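Long-range contacts in horse MILK lysozyme (Equus caballus, PDB 2EQL), which hydrolyses the beta-1,4 linkages between N-acetylmuramic acid and N-acetylglucosamine in bacterial peptidoglycan and binds one calcium ion: residues E7-L12 against N27-A32; D18-Y23 against R97-P102; F38-F43 against Y54-L59; G50-G55 against D67-S72; K62-D67 against N74-M79. All blocks are in the same frame, centred on the assembly; numbering follows the deposited sequence.

Contact 1. Residues E7-L12 against N27-A32; sequences ELAHKL and NWVCMA
Two helices of the alpha-helical part of the C-type lysozyme fold, 5-13 and 25-36, meet where Leu8, Ala9 and Leu12 face Trp28, Val29 and Ala32. The short axes approach to 10.0 Å, and their N-to-C directions make an angle of 130°, so the chains run roughly against each other. Ala9 and Val29 mark the close point, with CA atoms 6.4 Å apart. Val29 works with both branches: CG1, anti to the backbone N (chi1 -179°), lies 3.8 Å from Leu8 CD2, while CG2 sits 4.1 Å from Ala9 CA. The Leu8 and Val29 side chains run antiparallel alongside each other, and Leu8 CD1 reaches Ala32 CB at 4.3 Å. Farther along, Leu12 CD2 meets Trp28 CB at 4.0 Å, the one side chain nearly perpendicular to the other. Every touching residue is buried and no hydrogen bond crosses the interface; Leu12 and Trp28 also touch helix 89-98. Such purely apolar helix-helix packing is characteristic of the core of the alpha domain in C-type lysozymes.

Contact 2. Residues D18-Y23 against R97-P102; sequences DGFGGY and RVVRDP
Phe20 and Arg100 meet across a surface contact between the loop 18-23 and the turn around the C-terminal part of helix 89-98. From CB, the Arg100 side chain leaves with CG anti to the carbonyl carbon (chi1 -75°), and it bends at chi3 to bring its flat end against the Phe20 ring. NE comes within 3.9 Å of Phe20 CZ and donates a hydrogen bond to Lys96 O, which ties this part of the side chain back to the preceding helical turn. The guanidinium carbon CZ is 3.7 Å from Phe20 CZ, and NH2 is closer still, 3.4 Å from the same ring atom. Phe20 CZ lies over one face of the guanidinium, whereas NH2 lies near the plane of the phenyl ring at its edge; the two planes are 74° apart. This edge approach differs from a cation-pi stack over the ring face. Val99 forms the apolar part of the contact: CG2 lies at the Phe20 edge, 3.7 Å from CD2, and CG1 is 3.7 Å from Tyr23 CE2. Behind it, Trp28 of helix 25-36 touches both Val99 and Tyr23, and Tyr23 OH is hydrogen-bonded to Met105 N. The backbone bond Asp101 N to Val98 O, 2.9 Å long, closes the type I beta turn Val98-Asp101, which packs against the loop between helices 5-13 and 25-36 in the alpha domain of C-type lysozymes.

Contact 3. Residues F38-F43 against Y54-L59; sequences FNTRAF and YGLFQL
Hydrogen bonding centres on Ala42 O, which accepts from Gly55 N at 2.8 Å in a firm bond and from Gln58 NE2 in a weak one. The Gln58 chain folds back at chi2 (-66°), bringing the same NE2 to Gly55 O at 3.0 Å. That second bond is nearly straight, with 173° at the hydrogen, and its acceptor lies in the Gln58 amide plane; Gly55 O also receives Gln58 N. The amide thus bridges the two segments and braces the turn Gly55-Gln58; Gln58 and Leu59 then both face Tyr54 in a G1 beta bulge.

Aromatic contact joins Phe43 and Tyr54, a non-hydrogen-bonded antiparallel pair between the outer strand 43-45 and the middle strand 52-54. Their rings are oblique, with centroids 5.3 Å apart and planes at 72°.

Apolar contact occupies the other end, where Leu56 CD1 is 4.0 Å from Phe38 CA and Thr40 CG2 is 4.2 Å from Leu56 CB. Leu8 of helix 5-13 touches both Phe38 and Leu56.

The Gln58 side chain also touches those of Glu35 and Asp53, the predicted active-site residues. The straight bond to Gly55 O, with the weak one to Ala42 O, would limit the rotation of an amide that borders the probable catalytic cleft.

Contact 4. Residues G50-G55 against D67-S72; sequences GSSDYG and DNKRSS
A polar contact joins strand 52-54 of the beta sheet to the long loop between strands 65-66 and 78-79, and its main link runs from Tyr54 to Asp67. Tyr54 OH donates to Asp67 OD2 at 2.9 Å. The carboxylate oxygen is met on its anti side, 26° out of the carboxylate plane, and lies near the plane of the phenol ring at its edge; ring and carboxylate planes are 56° apart. OD2 has a second donor in Asn61 ND2. The other oxygen, OD1, accepts from Lys69 N at 3.0 Å from above the carboxylate plane, closing an Asx turn. One carboxylate therefore ties the beta-domain strand to the loop and also shapes the loop itself. Asp53, a predicted active-site residue, lies next to Tyr54 on this strand. Farther out, Lys69 passes along Gly50, with CG 3.7 Å from Gly50 O, and its CE lies 4.2 Å from Ser52 OG. Ser71 CB approaches the backbone where Gly50 joins Ser51, 4.1 Å from Ser51 N.

Contact 5. Residues K62-D67 against N74-M79; sequences KWWCKD and NACNIM
Bends at chi2 (-103°) and chi3 (-67°) of Lys66, and at chi2 and chi3 of Met79, lay these side chains alongside each other, extended in a common direction, with Lys66 CE 3.4 Å from Met79 SD. With chi1 at -150°, Asn74 lays its amide across Lys66, ND2 3.2 Å from Lys66 CB, while ND2 gives a weak hydrogen bond to Ile78 O in its own segment. Three backbone bonds cross the contact. Ala75 N to Trp63 O is 3.1 Å and Lys66 N to Ile78 O is also 3.1 Å, each donor lying in the carbonyl plane; Cys76 N to Trp64 O is weak. Ala75 CB lies 3.6 Å from Trp64 CE3 and also approaches the edge of the Trp63 ring. Cys76 SG makes an oblique sulfur-aromatic contact with Trp64, 3.9 Å from CE3. Disulfides Cys65-Cys80 and Cys76-Cys94 fasten both segments. The short, weakly bonded parallel strands 65-66 and 78-79 touch strand 52-54 through Cys65 and helix 89-98 through Ile78, and Trp64 and Cys76 pack on the same helix.

Overall arrangement
Along the chain, contact 1 closes before contact 3 opens, contact 3 runs into contact 4 through the shared Tyr54 and Gly55, and contact 5 alternates with contact 4 and shares Asp67 with it. Contact 2 spans 18-23 to 97-102, so contacts 3, 4 and 5 are all nested in its loop. Contacts 1 and 2 belong to the helical part and meet at Trp28, their centres about 14 Å apart. Contacts 4 and 5 lie on the beta side, centres about 9 Å apart, whereas contacts 1 and 4 are about 24 Å apart. Contact 3 touches contacts 1, 4 and 5, joining helices to sheet beside the predicted catalytic pair Glu35 and Asp53. Helix 89-98 links contacts 2 and 5 and carries Asp90 and Asp91, inferred to bind calcium.

Contact 1. Residues E7-L12 against N27-A32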
# COMPACT_ATOMS: atom_id res chain seq x y z
N GLU A 7 8.48 -3.03 12.28
CA GLU A 7 9.48 -2.31 11.46
C GLU A 7 8.87 -1.22 10.61
O GLU A 7 9.34 -0.10 10.46
CB GLU A 7 10.18 -3.20 10.42
CG GLU A 7 11.45 -3.97 10.64
CD GLU A 7 12.27 -3.75 9.40
OE1 GLU A 7 12.84 -2.68 9.28
OE2 GLU A 7 12.29 -4.60 8.52
N LEU A 8 7.83 -1.71 9.96
CA LEU A 8 7.00 -0.96 9.07
C LEU A 8 6.10 0.08 9.75
O LEU A 8 5.91 1.19 9.18
CB LEU A 8 6.28 -2.04 8.35
CG LEU A 8 5.03 -1.89 7.66
CD1 LEU A 8 5.14 -1.65 6.21
CD2 LEU A 8 4.43 -3.21 7.86
N ALA A 9 5.55 -0.28 10.93
CA ALA A 9 4.88 0.70 11.77
C ALA A 9 5.86 1.85 12.16
O ALA A 9 5.53 3.02 11.97
CB ALA A 9 4.35 -0.04 13.01
N HIS A 10 7.10 1.64 12.61
CA HIS A 10 8.14 2.62 12.81
C HIS A 10 8.19 3.50 11.57
O HIS A 10 7.87 4.69 11.67
CB HIS A 10 9.51 1.91 12.98
CG HIS A 10 10.42 2.40 14.12
ND1 HIS A 10 10.11 3.17 15.16
CD2 HIS A 10 11.76 2.06 14.34
CE1 HIS A 10 11.15 3.33 15.96
NE2 HIS A 10 12.16 2.65 15.46
N LYS A 11 8.46 2.88 10.40
CA LYS A 11 8.62 3.60 9.12
C LYS A 11 7.42 4.38 8.58
O LYS A 11 7.54 5.45 7.97
CB LYS A 11 9.07 2.60 8.04
CG LYS A 11 10.46 2.89 7.42
CD LYS A 11 11.69 2.80 8.40
CE LYS A 11 11.94 1.42 9.11
NZ LYS A 11 12.70 1.54 10.35
N LEU A 12 6.21 3.91 8.79
CA LEU A 12 5.08 4.63 8.26
C LEU A 12 4.76 5.72 9.24
O LEU A 12 4.41 6.83 8.81
CB LEU A 12 3.97 3.63 8.05
CG LEU A 12 3.63 3.37 6.58
CD1 LEU A 12 4.85 2.89 5.82
CD2 LEU A 12 2.48 2.33 6.49
N ASN A 27 -4.43 0.49 10.56
CA ASN A 27 -5.14 0.27 9.32
C ASN A 27 -4.23 0.04 8.14
O ASN A 27 -4.29 -0.99 7.46
CB ASN A 27 -6.02 1.44 9.11
CG ASN A 27 -7.37 1.01 9.58
OD1 ASN A 27 -8.05 0.24 8.92
ND2 ASN A 27 -7.82 1.41 10.77
N TRP A 28 -3.34 1.02 7.99
CA TRP A 28 -2.30 1.10 6.97
C TRP A 28 -1.41 -0.14 7.04
O TRP A 28 -1.20 -0.79 6.03
CB TRP A 28 -1.43 2.37 7.21
CG TRP A 28 -2.16 3.64 6.83
CD1 TRP A 28 -2.70 4.48 7.77
CD2 TRP A 28 -2.41 4.03 5.53
NE1 TRP A 28 -3.31 5.40 7.06
CE2 TRP A 28 -3.16 5.17 5.72
CE3 TRP A 28 -2.10 3.55 4.26
CZ2 TRP A 28 -3.61 5.84 4.60
CZ3 TRP A 28 -2.56 4.24 3.16
CH2 TRP A 28 -3.31 5.38 3.33
N VAL A 29 -0.89 -0.47 8.23
CA VAL A 29 -0.04 -1.62 8.44
C VAL A 29 -0.79 -2.89 8.11
O VAL A 29 -0.24 -3.80 7.48
CB VAL A 29 0.45 -1.72 9.91
CG1 VAL A 29 1.38 -2.96 10.06
CG2 VAL A 29 1.18 -0.43 10.30
N CYS A 30 -2.06 -2.96 8.43
CA CYS A 30 -2.80 -4.21 8.24
C CYS A 30 -3.03 -4.48 6.76
O CYS A 30 -2.94 -5.63 6.28
CB CYS A 30 -4.09 -4.08 8.99
SG CYS A 30 -5.03 -5.58 8.84
N MET A 31 -3.25 -3.36 6.03
CA MET A 31 -3.41 -3.38 4.59
C MET A 31 -2.10 -3.93 3.98
O MET A 31 -2.14 -4.93 3.24
CB MET A 31 -3.72 -1.92 4.18
CG MET A 31 -3.85 -1.66 2.69
SD MET A 31 -2.29 -1.43 1.80
CE MET A 31 -2.31 0.31 2.17
N ALA A 32 -0.92 -3.37 4.31
CA ALA A 32 0.36 -3.88 3.85
C ALA A 32 0.51 -5.35 4.18
O ALA A 32 0.91 -6.06 3.23
CB ALA A 32 1.51 -3.18 4.49

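Contact 2. Residues D18-Y23 against R97-P102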
# COMPACT_ATOMS: atom_id res chain seq x y z
N ASP A 18 0.22 7.59 10.30
CA ASP A 18 -0.47 7.43 11.56
C ASP A 18 -1.86 8.03 11.67
O ASP A 18 -2.65 7.28 12.22
CB ASP A 18 0.42 8.00 12.63
CG ASP A 18 -0.18 7.94 14.00
OD1 ASP A 18 -0.83 6.90 14.34
OD2 ASP A 18 0.01 8.98 14.67
N GLY A 19 -2.26 9.25 11.36
CA GLY A 19 -3.71 9.42 11.33
C GLY A 19 -4.36 9.46 9.94
O GLY A 19 -5.59 9.61 9.86
N PHE A 20 -3.53 9.28 8.88
CA PHE A 20 -3.79 9.58 7.49
C PHE A 20 -5.01 9.00 6.84
O PHE A 20 -5.38 7.85 7.05
CB PHE A 20 -2.62 9.17 6.66
CG PHE A 20 -2.47 10.12 5.50
CD1 PHE A 20 -1.75 11.25 5.69
CD2 PHE A 20 -3.10 9.87 4.31
CE1 PHE A 20 -1.67 12.13 4.67
CE2 PHE A 20 -3.04 10.77 3.28
CZ PHE A 20 -2.31 11.89 3.47
N GLY A 21 -5.61 9.88 6.03
CA GLY A 21 -6.88 9.63 5.33
C GLY A 21 -8.05 9.42 6.30
O GLY A 21 -9.11 8.95 5.90
N GLY A 22 -7.87 9.85 7.57
CA GLY A 22 -8.77 9.58 8.65
C GLY A 22 -8.68 8.12 9.08
O GLY A 22 -9.69 7.66 9.63
N TYR A 23 -7.55 7.41 8.85
CA TYR A 23 -7.28 5.98 9.10
C TYR A 23 -6.08 5.95 10.02
O TYR A 23 -5.19 6.80 9.93
CB TYR A 23 -6.89 5.18 7.82
CG TYR A 23 -8.02 5.08 6.83
CD1 TYR A 23 -9.04 4.19 7.09
CD2 TYR A 23 -8.11 5.93 5.75
CE1 TYR A 23 -10.16 4.12 6.30
CE2 TYR A 23 -9.22 5.87 4.95
CZ TYR A 23 -10.24 4.97 5.24
OH TYR A 23 -11.37 4.87 4.43
N ARG A 97 -2.21 9.83 -1.88
CA ARG A 97 -3.05 10.33 -2.95
C ARG A 97 -4.16 9.32 -3.18
O ARG A 97 -5.27 9.71 -3.51
CB ARG A 97 -2.17 10.53 -4.20
CG ARG A 97 -2.58 11.03 -5.58
CD ARG A 97 -1.44 11.65 -6.52
NE ARG A 97 -0.36 12.15 -5.68
CZ ARG A 97 0.90 12.50 -6.02
NH1 ARG A 97 2.06 12.05 -5.39
NH2 ARG A 97 1.09 13.78 -6.43
N VAL A 98 -3.97 8.02 -3.01
CA VAL A 98 -5.03 7.05 -3.25
C VAL A 98 -6.12 7.20 -2.20
O VAL A 98 -7.26 7.41 -2.61
CB VAL A 98 -4.47 5.57 -3.22
CG1 VAL A 98 -5.58 4.56 -3.41
CG2 VAL A 98 -3.51 5.32 -4.33
N VAL A 99 -5.84 7.12 -0.88
CA VAL A 99 -6.88 7.18 0.20
C VAL A 99 -7.83 8.38 0.13
O VAL A 99 -8.84 8.40 0.82
CB VAL A 99 -6.42 7.31 1.72
CG1 VAL A 99 -6.59 5.99 2.39
CG2 VAL A 99 -5.09 8.01 1.77
N ARG A 100 -7.37 9.38 -0.61
CA ARG A 100 -8.04 10.62 -0.84
C ARG A 100 -9.04 10.58 -1.97
O ARG A 100 -9.52 11.61 -2.45
CB ARG A 100 -6.97 11.68 -1.09
CG ARG A 100 -6.32 12.03 0.26
CD ARG A 100 -5.50 13.29 0.07
NE ARG A 100 -4.08 13.10 0.25
CZ ARG A 100 -3.31 14.12 0.63
NH1 ARG A 100 -3.93 15.27 0.94
NH2 ARG A 100 -1.96 13.97 0.75
N ASP A 101 -9.30 9.43 -2.52
CA ASP A 101 -10.36 9.34 -3.46
C ASP A 101 -11.59 8.90 -2.63
O ASP A 101 -11.47 8.48 -1.46
CB ASP A 101 -9.92 8.34 -4.63
CG ASP A 101 -9.39 9.12 -5.86
OD1 ASP A 101 -9.96 10.17 -6.17
OD2 ASP A 101 -8.41 8.75 -6.52
N PRO A 102 -12.81 9.02 -3.16
CA PRO A 102 -14.03 8.47 -2.56
C PRO A 102 -14.01 7.01 -2.11
O PRO A 102 -14.71 6.70 -1.15
CB PRO A 102 -15.11 8.69 -3.58
CG PRO A 102 -14.65 9.93 -4.28
CD PRO A 102 -13.13 9.79 -4.35

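Contact 3. Residues F38-F43 against Y54-L59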
# COMPACT_ATOMS: atom_id res chain seq x y z
N PHE A 38 4.07 -7.42 3.54
CA PHE A 38 5.10 -6.49 3.99
C PHE A 38 6.34 -6.62 3.09
O PHE A 38 7.48 -6.40 3.50
CB PHE A 38 5.53 -6.78 5.44
CG PHE A 38 4.50 -6.81 6.57
CD1 PHE A 38 3.41 -5.97 6.59
CD2 PHE A 38 4.70 -7.66 7.64
CE1 PHE A 38 2.54 -5.94 7.66
CE2 PHE A 38 3.81 -7.61 8.70
CZ PHE A 38 2.73 -6.76 8.73
N ASN A 39 6.19 -6.98 1.83
CA ASN A 39 7.34 -7.20 1.02
C ASN A 39 7.19 -6.22 -0.08
O ASN A 39 6.12 -6.10 -0.67
CB ASN A 39 7.37 -8.60 0.46
CG ASN A 39 8.49 -8.96 -0.54
OD1 ASN A 39 9.44 -8.24 -0.91
ND2 ASN A 39 8.31 -10.19 -1.02
N THR A 40 8.32 -5.57 -0.36
CA THR A 40 8.42 -4.57 -1.41
C THR A 40 8.61 -5.18 -2.81
O THR A 40 8.51 -4.53 -3.82
CB THR A 40 9.56 -3.59 -0.95
OG1 THR A 40 10.74 -4.35 -0.78
CG2 THR A 40 9.27 -2.95 0.43
N ARG A 41 8.81 -6.48 -2.91
CA ARG A 41 8.83 -7.14 -4.19
C ARG A 41 7.47 -7.78 -4.47
O ARG A 41 7.39 -8.72 -5.26
CB ARG A 41 9.90 -8.24 -4.25
CG ARG A 41 11.24 -7.78 -4.73
CD ARG A 41 12.30 -7.96 -3.68
NE ARG A 41 13.06 -6.73 -3.80
CZ ARG A 41 14.36 -6.62 -3.57
NH1 ARG A 41 15.14 -7.61 -3.09
NH2 ARG A 41 14.88 -5.42 -3.81
N ALA A 42 6.37 -7.45 -3.85
CA ALA A 42 5.17 -8.14 -4.21
C ALA A 42 4.78 -7.68 -5.60
O ALA A 42 4.77 -6.48 -5.79
CB ALA A 42 4.08 -7.80 -3.23
N PHE A 43 4.52 -8.49 -6.61
CA PHE A 43 3.99 -8.03 -7.89
C PHE A 43 2.91 -9.00 -8.31
O PHE A 43 3.06 -10.20 -8.12
CB PHE A 43 5.06 -8.01 -8.98
CG PHE A 43 6.04 -6.94 -8.54
CD1 PHE A 43 5.71 -5.60 -8.62
CD2 PHE A 43 7.21 -7.32 -7.89
CE1 PHE A 43 6.54 -4.65 -8.03
CE2 PHE A 43 8.03 -6.35 -7.31
CZ PHE A 43 7.69 -5.01 -7.37
N TYR A 54 1.76 -3.32 -8.10
CA TYR A 54 3.14 -3.17 -7.63
C TYR A 54 3.41 -2.94 -6.12
O TYR A 54 2.83 -2.02 -5.48
CB TYR A 54 3.84 -2.01 -8.35
CG TYR A 54 4.19 -2.21 -9.81
CD1 TYR A 54 3.18 -2.19 -10.75
CD2 TYR A 54 5.51 -2.49 -10.18
CE1 TYR A 54 3.49 -2.46 -12.07
CE2 TYR A 54 5.83 -2.77 -11.49
CZ TYR A 54 4.80 -2.76 -12.43
OH TYR A 54 5.03 -3.05 -13.74
N GLY A 55 4.29 -3.77 -5.53
CA GLY A 55 4.93 -3.47 -4.25
C GLY A 55 4.20 -3.69 -2.93
O GLY A 55 3.13 -4.30 -2.83
N LEU A 56 4.82 -3.19 -1.90
CA LEU A 56 4.28 -3.19 -0.57
C LEU A 56 2.79 -2.84 -0.44
O LEU A 56 2.06 -3.38 0.38
CB LEU A 56 5.15 -2.22 0.25
CG LEU A 56 4.73 -1.82 1.65
CD1 LEU A 56 5.38 -2.75 2.63
CD2 LEU A 56 5.10 -0.36 1.90
N PHE A 57 2.31 -1.84 -1.16
CA PHE A 57 0.90 -1.52 -1.11
C PHE A 57 0.20 -2.11 -2.30
O PHE A 57 -0.98 -1.96 -2.29
CB PHE A 57 0.67 -0.01 -1.14
CG PHE A 57 1.29 0.82 -0.02
CD1 PHE A 57 0.93 0.59 1.28
CD2 PHE A 57 2.24 1.79 -0.33
CE1 PHE A 57 1.53 1.34 2.28
CE2 PHE A 57 2.83 2.53 0.66
CZ PHE A 57 2.47 2.30 1.96
N GLN A 58 0.76 -2.76 -3.33
CA GLN A 58 0.09 -3.29 -4.51
C GLN A 58 -0.73 -2.23 -5.28
O GLN A 58 -1.93 -2.33 -5.57
CB GLN A 58 -0.78 -4.49 -4.11
CG GLN A 58 -0.07 -5.82 -3.65
CD GLN A 58 0.75 -6.56 -4.73
OE1 GLN A 58 0.27 -7.34 -5.57
NE2 GLN A 58 2.05 -6.34 -4.76
N LEU A 59 -0.01 -1.19 -5.72
CA LEU A 59 -0.55 -0.05 -6.44
C LEU A 59 -0.65 -0.46 -7.88
O LEU A 59 0.32 -0.91 -8.50
CB LEU A 59 0.38 1.13 -6.34
CG LEU A 59 0.20 2.25 -5.29
CD1 LEU A 59 -0.82 1.86 -4.18
CD2 LEU A 59 1.57 2.55 -4.68

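Contact 4. Residues G50-G55 against D67-S72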
# COMPACT_ATOMS: atom_id res chain seq x y z
N GLY A 50 -3.91 -5.59 -19.72
CA GLY A 50 -2.55 -5.62 -19.09
C GLY A 50 -2.30 -5.14 -17.61
O GLY A 50 -1.17 -4.74 -17.23
N SER A 51 -3.31 -5.17 -16.74
CA SER A 51 -3.18 -4.78 -15.37
C SER A 51 -2.10 -5.55 -14.58
O SER A 51 -1.81 -6.75 -14.82
CB SER A 51 -4.53 -4.97 -14.76
OG SER A 51 -4.83 -3.93 -13.86
N SER A 52 -1.49 -4.82 -13.63
CA SER A 52 -0.60 -5.40 -12.66
C SER A 52 -0.42 -4.46 -11.51
O SER A 52 -0.46 -3.24 -11.67
CB SER A 52 0.74 -5.74 -13.29
OG SER A 52 1.20 -4.75 -14.15
N ASP A 53 -0.34 -5.10 -10.34
CA ASP A 53 -0.15 -4.50 -9.01
C ASP A 53 1.26 -4.45 -8.54
O ASP A 53 1.88 -5.49 -8.52
CB ASP A 53 -0.92 -5.27 -7.99
CG ASP A 53 -2.41 -5.30 -8.22
OD1 ASP A 53 -2.93 -4.49 -9.00
OD2 ASP A 53 -3.04 -6.15 -7.60
N TYR A 54 1.76 -3.32 -8.10
CA TYR A 54 3.14 -3.17 -7.63
C TYR A 54 3.41 -2.94 -6.12
O TYR A 54 2.83 -2.02 -5.48
CB TYR A 54 3.84 -2.01 -8.35
CG TYR A 54 4.19 -2.21 -9.81
CD1 TYR A 54 3.18 -2.19 -10.75
CD2 TYR A 54 5.51 -2.49 -10.18
CE1 TYR A 54 3.49 -2.46 -12.07
CE2 TYR A 54 5.83 -2.77 -11.49
CZ TYR A 54 4.80 -2.76 -12.43
OH TYR A 54 5.03 -3.05 -13.74
N GLY A 55 4.29 -3.77 -5.53
CA GLY A 55 4.93 -3.47 -4.25
C GLY A 55 4.20 -3.69 -2.93
O GLY A 55 3.13 -4.30 -2.83
N ASP A 67 4.17 2.41 -16.50
CA ASP A 67 5.04 1.30 -16.87
C ASP A 67 4.79 1.10 -18.37
O ASP A 67 4.00 1.88 -18.89
CB ASP A 67 4.69 -0.01 -16.06
CG ASP A 67 3.35 -0.77 -16.17
OD1 ASP A 67 2.56 -0.65 -17.10
OD2 ASP A 67 3.11 -1.55 -15.25
N ASN A 68 5.36 0.13 -19.12
CA ASN A 68 5.10 -0.04 -20.53
C ASN A 68 3.75 -0.64 -20.88
O ASN A 68 3.41 -0.51 -22.07
CB ASN A 68 6.12 -0.95 -21.23
CG ASN A 68 7.28 -0.24 -21.91
OD1 ASN A 68 8.27 -0.05 -21.22
ND2 ASN A 68 7.33 0.21 -23.17
N LYS A 69 2.97 -1.35 -20.03
CA LYS A 69 1.79 -1.95 -20.62
C LYS A 69 0.47 -1.17 -20.58
O LYS A 69 0.08 -0.56 -19.58
CB LYS A 69 1.58 -3.34 -20.01
CG LYS A 69 2.13 -3.81 -18.68
CD LYS A 69 3.38 -4.70 -18.75
CE LYS A 69 3.24 -5.76 -17.65
NZ LYS A 69 4.35 -6.69 -17.51
N ARG A 70 -0.20 -1.18 -21.76
CA ARG A 70 -1.49 -0.52 -22.07
C ARG A 70 -2.24 0.25 -20.95
O ARG A 70 -2.56 1.48 -21.00
CB ARG A 70 -2.44 -1.62 -22.70
CG ARG A 70 -3.99 -1.56 -22.72
CD ARG A 70 -4.69 -0.19 -23.05
NE ARG A 70 -4.04 0.66 -24.06
CZ ARG A 70 -4.20 0.45 -25.38
NH1 ARG A 70 -5.06 -0.49 -25.85
NH2 ARG A 70 -3.52 1.21 -26.25
N SER A 71 -2.56 -0.66 -20.00
CA SER A 71 -3.29 -0.31 -18.82
C SER A 71 -2.11 -0.03 -17.89
O SER A 71 -1.44 -0.97 -17.49
CB SER A 71 -4.13 -1.53 -18.48
OG SER A 71 -5.47 -1.40 -18.95
N SER A 72 -1.80 1.27 -17.89
CA SER A 72 -0.84 2.11 -17.14
C SER A 72 -1.53 3.49 -17.08
O SER A 72 -2.54 3.71 -17.81
CB SER A 72 0.49 2.20 -17.90
OG SER A 72 0.49 2.04 -19.34

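Contact 5. Residues K62-D67 against N74-M79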
# COMPACT_ATOMS: atom_id res chain seq x y z
N LYS A 62 -3.03 0.56 -13.99
CA LYS A 62 -4.01 1.35 -14.75
C LYS A 62 -4.21 2.78 -14.34
O LYS A 62 -4.45 3.61 -15.20
CB LYS A 62 -5.40 0.76 -14.74
CG LYS A 62 -5.29 -0.61 -15.38
CD LYS A 62 -6.52 -1.47 -15.25
CE LYS A 62 -7.23 -1.50 -13.89
NZ LYS A 62 -7.69 -2.86 -13.77
N TRP A 63 -4.14 3.15 -13.07
CA TRP A 63 -4.39 4.52 -12.70
C TRP A 63 -3.19 5.26 -12.10
O TRP A 63 -2.90 6.42 -12.35
CB TRP A 63 -5.63 4.41 -11.76
CG TRP A 63 -6.35 5.68 -11.28
CD1 TRP A 63 -5.68 6.82 -10.86
CD2 TRP A 63 -7.72 5.84 -11.20
NE1 TRP A 63 -6.60 7.68 -10.51
CE2 TRP A 63 -7.83 7.13 -10.70
CE3 TRP A 63 -8.86 5.11 -11.45
CZ2 TRP A 63 -9.09 7.68 -10.46
CZ3 TRP A 63 -10.10 5.67 -11.22
CH2 TRP A 63 -10.22 6.95 -10.73
N TRP A 64 -2.40 4.56 -11.33
CA TRP A 64 -1.46 5.17 -10.42
C TRP A 64 -0.00 5.24 -10.79
O TRP A 64 0.74 6.01 -10.17
CB TRP A 64 -1.60 4.46 -9.08
CG TRP A 64 -3.05 4.49 -8.58
CD1 TRP A 64 -3.79 3.35 -8.48
CD2 TRP A 64 -3.72 5.63 -8.18
NE1 TRP A 64 -4.94 3.78 -8.03
CE2 TRP A 64 -4.95 5.10 -7.83
CE3 TRP A 64 -3.44 7.00 -8.08
CZ2 TRP A 64 -5.94 5.93 -7.37
CZ3 TRP A 64 -4.44 7.82 -7.62
CH2 TRP A 64 -5.68 7.29 -7.27
N CYS A 65 0.44 4.45 -11.73
CA CYS A 65 1.80 4.54 -12.16
C CYS A 65 1.89 4.12 -13.63
O CYS A 65 0.99 3.54 -14.24
CB CYS A 65 2.70 3.66 -11.23
SG CYS A 65 2.46 1.86 -11.30
N LYS A 66 2.96 4.64 -14.17
CA LYS A 66 3.40 4.47 -15.51
C LYS A 66 4.46 3.40 -15.67
O LYS A 66 5.52 3.46 -15.07
CB LYS A 66 3.94 5.75 -15.96
CG LYS A 66 3.61 6.01 -17.41
CD LYS A 66 4.76 5.77 -18.37
CE LYS A 66 5.78 6.84 -18.03
NZ LYS A 66 6.60 7.10 -19.19
N ASP A 67 4.17 2.41 -16.50
CA ASP A 67 5.04 1.30 -16.87
C ASP A 67 4.79 1.10 -18.37
O ASP A 67 4.00 1.88 -18.89
CB ASP A 67 4.69 -0.01 -16.06
CG ASP A 67 3.35 -0.77 -16.17
OD1 ASP A 67 2.56 -0.65 -17.10
OD2 ASP A 67 3.11 -1.55 -15.25
N ASN A 74 -0.76 7.74 -14.92
CA ASN A 74 0.24 8.13 -13.95
C ASN A 74 -0.11 9.16 -12.88
O ASN A 74 0.59 10.16 -12.74
CB ASN A 74 1.50 8.60 -14.63
CG ASN A 74 2.72 8.30 -13.74
OD1 ASN A 74 2.60 8.03 -12.55
ND2 ASN A 74 3.97 8.36 -14.17
N ALA A 75 -1.09 8.94 -11.98
CA ALA A 75 -1.47 10.03 -11.07
C ALA A 75 -0.50 10.41 -9.98
O ALA A 75 -0.39 11.54 -9.48
CB ALA A 75 -2.83 9.72 -10.39
N CYS A 76 0.28 9.38 -9.73
CA CYS A 76 1.29 9.50 -8.75
C CYS A 76 2.56 10.07 -9.31
O CYS A 76 3.44 10.43 -8.55
CB CYS A 76 1.49 8.14 -8.20
SG CYS A 76 0.23 7.88 -6.92
N ASN A 77 2.64 10.16 -10.64
CA ASN A 77 3.82 10.55 -11.42
C ASN A 77 5.01 9.64 -11.31
O ASN A 77 6.14 10.05 -11.58
CB ASN A 77 4.36 11.91 -11.07
CG ASN A 77 3.44 12.98 -11.49
OD1 ASN A 77 3.59 14.10 -10.99
ND2 ASN A 77 2.50 12.74 -12.41
N ILE A 78 4.84 8.38 -10.96
CA ILE A 78 6.03 7.57 -10.81
C ILE A 78 6.08 6.57 -11.91
O ILE A 78 5.07 6.34 -12.57
CB ILE A 78 6.05 6.90 -9.38
CG1 ILE A 78 4.77 6.28 -9.01
CG2 ILE A 78 6.41 8.00 -8.35
CD1 ILE A 78 4.78 5.83 -7.56
N MET A 79 7.25 6.02 -12.20
CA MET A 79 7.37 4.87 -13.08
C MET A 79 7.06 3.75 -12.12
O MET A 79 7.65 3.68 -11.05
CB MET A 79 8.77 4.53 -13.58
CG MET A 79 9.34 5.44 -14.62
SD MET A 79 8.11 5.58 -15.90
CE MET A 79 8.74 4.50 -17.12